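Local coordinates for methylated-DNA--protein-cysteine methyltransferase (Thermococcus kodakarensis, PDB 1MGT), which repairs O6-methylguanine and O4-methylthymine in DNA by transferring the methyl group irreversibly to one of its own cysteines, a suicide reaction, at residues L43-H46 and L47-G51; E74-N77 and A78-L81; N120-P123 and R124-G127. One frame throughout, in Å; residues are numbered along the deposited sequence.

All three contacts are local, each a turn or two of backbone with the side chains it brings together, and they occupy separate elements. Contacts 1 and 3 lie at the surface, at helix ends of opposite sense: 43-51 closes helix 33-49, while 120-127 opens helix 123-131. Contact 2, at 74-81, is partly buried in the long connection between helices 63-71 and 91-103, on the other side of the chain's centre from contact 1, about 25 Å between centres. Charge and a bound sulfate dominate contact 1, a carboxylate and hydroxyl network contact 2, and a serine cap with small apolar contacts contact 3. Arg132, just past helix 123-131, shares the sulfate of contact 1.

Contact 1: residues L43-H46 and L47-G51; sequences LAEH and LGKRG. With SO4 (sulfate ion), chain D.
His46 lays the CE1 corner of its ring over one face of the Arg50 guanidinium, 3.8 Å from CE1 to NE and off toward the rim; the two planes are turned 46° apart, too steep for a parallel stack. The arginine chain runs extended from CG to NE, which carries the guanidinium past the imidazole to the sulfate. There Arg50 NE gives a nearly straight bond to O1 (2.9 Å, 177°), and Arg50 NH2 reaches O4 at 2.6 Å. Its NH1 is taken by Glu93 and the Gly88 carbonyl, while Arg132 holds the same sulfate. An alanine in place of this arginine would probably leave the sulfate to its remaining donors, and Glu93 and the Gly88 carbonyl without their mate. One residue back, Glu45 OE2 and Lys49 NZ form a long salt bridge of 3.7 Å. A water donates to both Glu45 OE2 and Glu45 O. Leu43 CG meets Leu47 CD1 at 4.1 Å. Gly51, at positive phi, ends the helix in a Schellman motif. The sulfate, probably from the crystallisation liquor, marks a spot that receives an anion; its O2, 3.6 Å from His46 CE1 at the ring edge, would be expected to offset the arginine charge beside the imidazole.

Contact 2: residues E74-N77 and A78-L81; sequences ELDN and ASFL
The Phe80 ring meets Leu75 at its edge: Leu75 CD2 lies near the ring plane, 4.3 Å from Phe80 CD1, while Lys66 and Val67 of helix 63-71 and Val138 also touch the Phe80 side chain. The other flat group at work is the Asp76 carboxylate, whose two oxygens divide the labour. OD1 is 3.0 Å from Ser79 OG, which also sits 2.8 Å from Asp76 O, so a single hydroxyl proton has two acceptors within reach. Ser79 N bonds mainly to Asp76 O, at 3.2 Å; its bond to Asp76 OD2, at 3.4 Å, is a weak second. OD2 also accepts from a water (2.7 Å) that in turn receives Ala78 N, closing a bridge over the start of the turn. Asp76 swings CG between its own N and carbonyl carbon (chi1 73°), which brings the carboxylate forward over the N-H groups of the turn. Leu75 CD1 lies close against the hydroxyl oxygen, 3.2 Å from Ser79 OG. In the backbone, Phe80 N bonds to Asn77 O (3.0 Å, 154°), the donor standing well above the carbonyl plane. Asn77 turns its amide the other way, ND2 to Val138 O and OD1 to Arg143. The bonds repeated from Asp76 to Leu81 make consecutive i+3 to i turns with helical backbone angles, here tied to the segment that holds Cys141, the inferred methyl acceptor.

Contact 3: residues N120-P123 and R124-G127; sequences NTSP and RAVG
Ser122 begins modestly at CB, 4.1 Å from Arg124 N, and does its work at OG. Turned between its own N and carbonyl carbon (chi1 71°), the hydroxyl oxygen faces the first turn of the helix and accepts from Ala125 N at 3.1 Å, with an N-H...O angle of 159°. The same OG also rests against the Ala125 methyl, 3.4 Å to CB. This is an N-cap: the serine oxygen satisfies an amide that has no earlier turn to bond to. Ser122 O then takes Val126 N at 3.1 Å, and Pro123 O takes Gly127 N, so regular helical bonding starts at once. The helix it starts, 123-131, packs Val126 on Leu115 and Ala116 of helix 112-118 within a DNA-binding domain of the helix-turn-helix class, where it probably serves as the recognition helix. Arg124 extends away from the cap and, as in the human relative, may be the arginine that enters the DNA stack beside the flipped nucleotide. Thr121 also reaches the Ala125 methyl, with both its branches in use. Its OG1 lies 3.5 Å from Ala125 CB, and its CG2 meets Val126 CG2 at 3.8 Å, the Thr121 and Val126 side chains running obliquely to each other. Phe92 of helix 91-103 touches both Thr121 and Ala125.

Contact 1: residues L43-H46 and L47-G51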
loop_
_atom_site.group_PDB
_atom_site.type_symbol
_atom_site.label_atom_id
_atom_site.label_comp_id
_atom_site.label_asym_id
_atom_site.label_seq_id
_atom_site.Cartn_x
_atom_site.Cartn_y
_atom_site.Cartn_z
ATOM N N LEU A 43 -2.750 7.807 8.498
ATOM C CA LEU A 43 -3.711 6.955 7.800
ATOM C C LEU A 43 -5.032 6.886 8.570
ATOM O O LEU A 43 -6.093 7.005 7.988
ATOM C CB LEU A 43 -3.141 5.536 7.700
ATOM C CG LEU A 43 -3.981 4.492 6.934
ATOM C CD1 LEU A 43 -4.344 4.996 5.556
ATOM C CD2 LEU A 43 -3.205 3.194 6.865
ATOM N N ALA A 44 -4.953 6.755 9.898
ATOM C CA ALA A 44 -6.200 6.698 10.696
ATOM C C ALA A 44 -6.982 8.008 10.600
ATOM O O ALA A 44 -8.225 8.003 10.611
ATOM C CB ALA A 44 -5.796 6.452 12.155
ATOM N N GLU A 45 -6.319 9.136 10.530
ATOM C CA GLU A 45 -6.938 10.444 10.439
ATOM C C GLU A 45 -7.662 10.566 9.090
ATOM O O GLU A 45 -8.779 11.058 9.026
ATOM C CB GLU A 45 -5.959 11.584 10.613
ATOM C CG GLU A 45 -6.602 12.925 10.938
ATOM C CD GLU A 45 -7.127 12.989 12.369
ATOM O OE1 GLU A 45 -6.460 12.479 13.302
ATOM O OE2 GLU A 45 -8.226 13.560 12.562
ATOM N N HIS A 46 -6.983 10.117 8.036
ATOM C CA HIS A 46 -7.582 10.143 6.711
ATOM C C HIS A 46 -8.814 9.238 6.643
ATOM O O HIS A 46 -9.845 9.667 6.147
ATOM C CB HIS A 46 -6.520 9.689 5.686
ATOM C CG HIS A 46 -7.138 9.329 4.364
ATOM N ND1 HIS A 46 -7.571 10.297 3.487
ATOM C CD2 HIS A 46 -7.409 8.136 3.786
ATOM C CE1 HIS A 46 -8.078 9.726 2.415
ATOM N NE2 HIS A 46 -7.994 8.426 2.570
ATOM N N LEU A 47 -8.731 8.004 7.127
ATOM C CA LEU A 47 -9.878 7.100 7.080
ATOM C C LEU A 47 -11.025 7.604 7.982
ATOM O O LEU A 47 -12.189 7.505 7.613
ATOM C CB LEU A 47 -9.477 5.700 7.529
ATOM C CG LEU A 47 -8.478 4.964 6.595
ATOM C CD1 LEU A 47 -7.949 3.713 7.245
ATOM C CD2 LEU A 47 -9.223 4.647 5.294
ATOM N N GLY A 48 -10.647 8.170 9.115
ATOM C CA GLY A 48 -11.679 8.712 10.047
ATOM C C GLY A 48 -12.426 9.850 9.363
ATOM O O GLY A 48 -13.641 9.975 9.520
ATOM N N LYS A 49 -11.763 10.698 8.569
ATOM C CA LYS A 49 -12.427 11.783 7.864
ATOM C C LYS A 49 -13.362 11.250 6.780
ATOM O O LYS A 49 -14.210 11.992 6.245
ATOM C CB LYS A 49 -11.386 12.747 7.272
ATOM C CG LYS A 49 -10.805 13.674 8.358
ATOM C CD LYS A 49 -11.581 14.977 8.388
ATOM C CE LYS A 49 -12.022 15.374 9.788
ATOM N NZ LYS A 49 -10.886 15.448 10.747
ATOM N N ARG A 50 -13.221 9.984 6.409
ATOM C CA ARG A 50 -14.093 9.368 5.414
ATOM C C ARG A 50 -15.171 8.518 6.062
ATOM O O ARG A 50 -15.880 7.759 5.408
ATOM C CB ARG A 50 -13.326 8.585 4.353
ATOM C CG ARG A 50 -12.769 9.635 3.333
ATOM C CD ARG A 50 -12.151 8.858 2.193
ATOM N NE ARG A 50 -11.662 9.770 1.145
ATOM C CZ ARG A 50 -11.298 9.194 -0.034
ATOM N NH1 ARG A 50 -11.394 7.889 -0.170
ATOM N NH2 ARG A 50 -10.853 9.993 -0.993
ATOM N N GLY A 51 -15.331 8.688 7.389
ATOM C CA GLY A 51 -16.333 7.985 8.142
ATOM C C GLY A 51 -16.034 6.602 8.610
ATOM O O GLY A 51 -16.945 5.862 9.029
HETATM S S SO4 D . -10.564 13.172 0.549
HETATM O O1 SO4 D . -11.573 12.625 1.509
HETATM O O2 SO4 D . -9.178 12.842 1.019
HETATM O O3 SO4 D . -10.715 14.664 0.464
HETATM O O4 SO4 D . -10.769 12.592 -0.818
HETATM O O HOH W 1 -10.266 12.143 11.491
#

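Contact 2: residues E74-N77 and A78-L81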
loop_
_atom_site.group_PDB
_atom_site.type_symbol
_atom_site.label_atom_id
_atom_site.label_comp_id
_atom_site.label_asym_id
_atom_site.label_seq_id
_atom_site.Cartn_x
_atom_site.Cartn_y
_atom_site.Cartn_z
ATOM N N GLU A 74 6.190 -14.070 -1.870
ATOM C CA GLU A 74 5.747 -15.415 -1.528
ATOM C C GLU A 74 4.254 -15.575 -1.798
ATOM O O GLU A 74 3.726 -16.671 -1.996
ATOM C CB GLU A 74 5.998 -15.697 -0.035
ATOM C CG GLU A 74 7.457 -15.843 0.327
ATOM C CD GLU A 74 8.043 -17.189 -0.083
ATOM O OE1 GLU A 74 9.262 -17.250 -0.274
ATOM O OE2 GLU A 74 7.293 -18.180 -0.217
ATOM N N LEU A 75 3.564 -14.444 -1.763
ATOM C CA LEU A 75 2.119 -14.371 -2.006
ATOM C C LEU A 75 1.926 -13.325 -3.109
ATOM O O LEU A 75 2.608 -12.289 -3.062
ATOM C CB LEU A 75 1.409 -13.942 -0.733
ATOM C CG LEU A 75 -0.093 -14.038 -0.611
ATOM C CD1 LEU A 75 -0.602 -15.451 -0.863
ATOM C CD2 LEU A 75 -0.564 -13.555 0.776
ATOM N N ASP A 76 1.086 -13.595 -4.098
ATOM C CA ASP A 76 0.935 -12.572 -5.158
ATOM C C ASP A 76 -0.028 -11.487 -4.672
ATOM O O ASP A 76 -0.895 -11.752 -3.855
ATOM C CB ASP A 76 0.462 -13.208 -6.460
ATOM C CG ASP A 76 -0.979 -13.629 -6.401
ATOM O OD1 ASP A 76 -1.306 -14.532 -5.596
ATOM O OD2 ASP A 76 -1.801 -13.047 -7.137
ATOM N N ASN A 77 0.121 -10.270 -5.192
ATOM C CA ASN A 77 -0.756 -9.176 -4.761
ATOM C C ASN A 77 -2.232 -9.449 -4.866
ATOM O O ASN A 77 -3.025 -9.166 -3.958
ATOM C CB ASN A 77 -0.437 -7.917 -5.575
ATOM C CG ASN A 77 0.998 -7.499 -5.455
ATOM O OD1 ASN A 77 1.895 -8.018 -6.134
ATOM N ND2 ASN A 77 1.268 -6.531 -4.570
ATOM N N ALA A 78 -2.685 -9.981 -6.012
ATOM C CA ALA A 78 -4.099 -10.241 -6.218
ATOM C C ALA A 78 -4.700 -11.196 -5.219
ATOM O O ALA A 78 -5.901 -11.088 -4.922
ATOM C CB ALA A 78 -4.303 -10.762 -7.669
ATOM N N SER A 79 -3.931 -12.126 -4.659
ATOM C CA SER A 79 -4.533 -13.051 -3.682
ATOM C C SER A 79 -4.852 -12.358 -2.371
ATOM O O SER A 79 -5.616 -12.912 -1.578
ATOM C CB SER A 79 -3.633 -14.259 -3.447
ATOM O OG SER A 79 -2.407 -13.842 -2.891
ATOM N N PHE A 80 -4.333 -11.148 -2.143
ATOM C CA PHE A 80 -4.613 -10.426 -0.899
ATOM C C PHE A 80 -5.861 -9.566 -1.020
ATOM O O PHE A 80 -6.377 -9.097 0.000
ATOM C CB PHE A 80 -3.426 -9.537 -0.521
ATOM C CG PHE A 80 -3.360 -9.132 0.937
ATOM C CD1 PHE A 80 -2.611 -9.869 1.833
ATOM C CD2 PHE A 80 -4.030 -8.024 1.403
ATOM C CE1 PHE A 80 -2.543 -9.503 3.168
ATOM C CE2 PHE A 80 -3.969 -7.635 2.732
ATOM C CZ PHE A 80 -3.220 -8.390 3.619
ATOM N N LEU A 81 -6.397 -9.364 -2.234
ATOM C CA LEU A 81 -7.580 -8.529 -2.408
ATOM C C LEU A 81 -8.752 -8.920 -1.508
ATOM O O LEU A 81 -9.424 -8.035 -0.989
ATOM C CB LEU A 81 -8.062 -8.571 -3.857
ATOM C CG LEU A 81 -7.928 -7.432 -4.823
ATOM C CD1 LEU A 81 -6.981 -6.319 -4.472
ATOM C CD2 LEU A 81 -7.610 -7.973 -6.247
HETATM O O HOH W 2 -1.126 -10.638 -8.188
#

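Contact 3: residues N120-P123 and R124-G127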
loop_
_atom_site.group_PDB
_atom_site.type_symbol
_atom_site.label_atom_id
_atom_site.label_comp_id
_atom_site.label_asym_id
_atom_site.label_seq_id
_atom_site.Cartn_x
_atom_site.Cartn_y
_atom_site.Cartn_z
ATOM N N ASN A 120 -9.323 5.111 -18.942
ATOM C CA ASN A 120 -10.096 6.229 -19.461
ATOM C C ASN A 120 -10.212 7.372 -18.463
ATOM O O ASN A 120 -11.281 7.985 -18.328
ATOM C CB ASN A 120 -11.531 5.789 -19.856
ATOM C CG ASN A 120 -11.467 4.823 -21.027
ATOM O OD1 ASN A 120 -10.670 5.014 -21.951
ATOM N ND2 ASN A 120 -12.271 3.781 -20.961
ATOM N N THR A 121 -9.129 7.647 -17.748
ATOM C CA THR A 121 -9.202 8.739 -16.767
ATOM C C THR A 121 -8.021 9.649 -16.957
ATOM O O THR A 121 -7.308 9.549 -17.983
ATOM C CB THR A 121 -9.304 8.129 -15.348
ATOM O OG1 THR A 121 -9.476 9.184 -14.384
ATOM C CG2 THR A 121 -8.066 7.315 -15.016
ATOM N N SER A 122 -7.774 10.563 -16.031
ATOM C CA SER A 122 -6.647 11.479 -16.157
ATOM C C SER A 122 -5.524 11.094 -15.205
ATOM O O SER A 122 -5.730 10.479 -14.150
ATOM C CB SER A 122 -7.108 12.903 -15.831
ATOM O OG SER A 122 -7.382 13.056 -14.459
ATOM N N PRO A 123 -4.301 11.430 -15.572
ATOM C CA PRO A 123 -3.125 11.154 -14.777
ATOM C C PRO A 123 -3.275 11.822 -13.400
ATOM O O PRO A 123 -2.796 11.265 -12.419
ATOM C CB PRO A 123 -1.972 11.787 -15.557
ATOM C CG PRO A 123 -2.487 12.024 -16.921
ATOM C CD PRO A 123 -3.973 12.113 -16.868
ATOM N N ARG A 124 -3.910 12.978 -13.322
ATOM C CA ARG A 124 -4.116 13.645 -12.041
ATOM C C ARG A 124 -5.074 12.833 -11.162
ATOM O O ARG A 124 -4.732 12.656 -9.989
ATOM C CB ARG A 124 -4.572 15.081 -12.182
ATOM C CG ARG A 124 -3.471 15.962 -12.759
ATOM C CD ARG A 124 -4.007 17.385 -13.002
ATOM N NE ARG A 124 -3.088 18.042 -13.930
ATOM C CZ ARG A 124 -2.700 19.303 -13.880
ATOM N NH1 ARG A 124 -3.140 20.108 -12.924
ATOM N NH2 ARG A 124 -1.853 19.749 -14.796
ATOM N N ALA A 125 -6.131 12.301 -11.732
ATOM C CA ALA A 125 -7.050 11.464 -10.926
ATOM C C ALA A 125 -6.350 10.247 -10.386
ATOM O O ALA A 125 -6.517 9.814 -9.226
ATOM C CB ALA A 125 -8.281 11.112 -11.769
ATOM N N VAL A 126 -5.480 9.602 -11.194
ATOM C CA VAL A 126 -4.731 8.423 -10.792
ATOM C C VAL A 126 -3.722 8.816 -9.707
ATOM O O VAL A 126 -3.543 8.063 -8.755
ATOM C CB VAL A 126 -3.956 7.803 -11.987
ATOM C CG1 VAL A 126 -2.918 6.794 -11.524
ATOM C CG2 VAL A 126 -4.982 7.093 -12.884
ATOM N N GLY A 127 -3.105 9.981 -9.886
ATOM C CA GLY A 127 -2.130 10.459 -8.893
ATOM C C GLY A 127 -2.866 10.651 -7.549
ATOM O O GLY A 127 -2.355 10.215 -6.510
#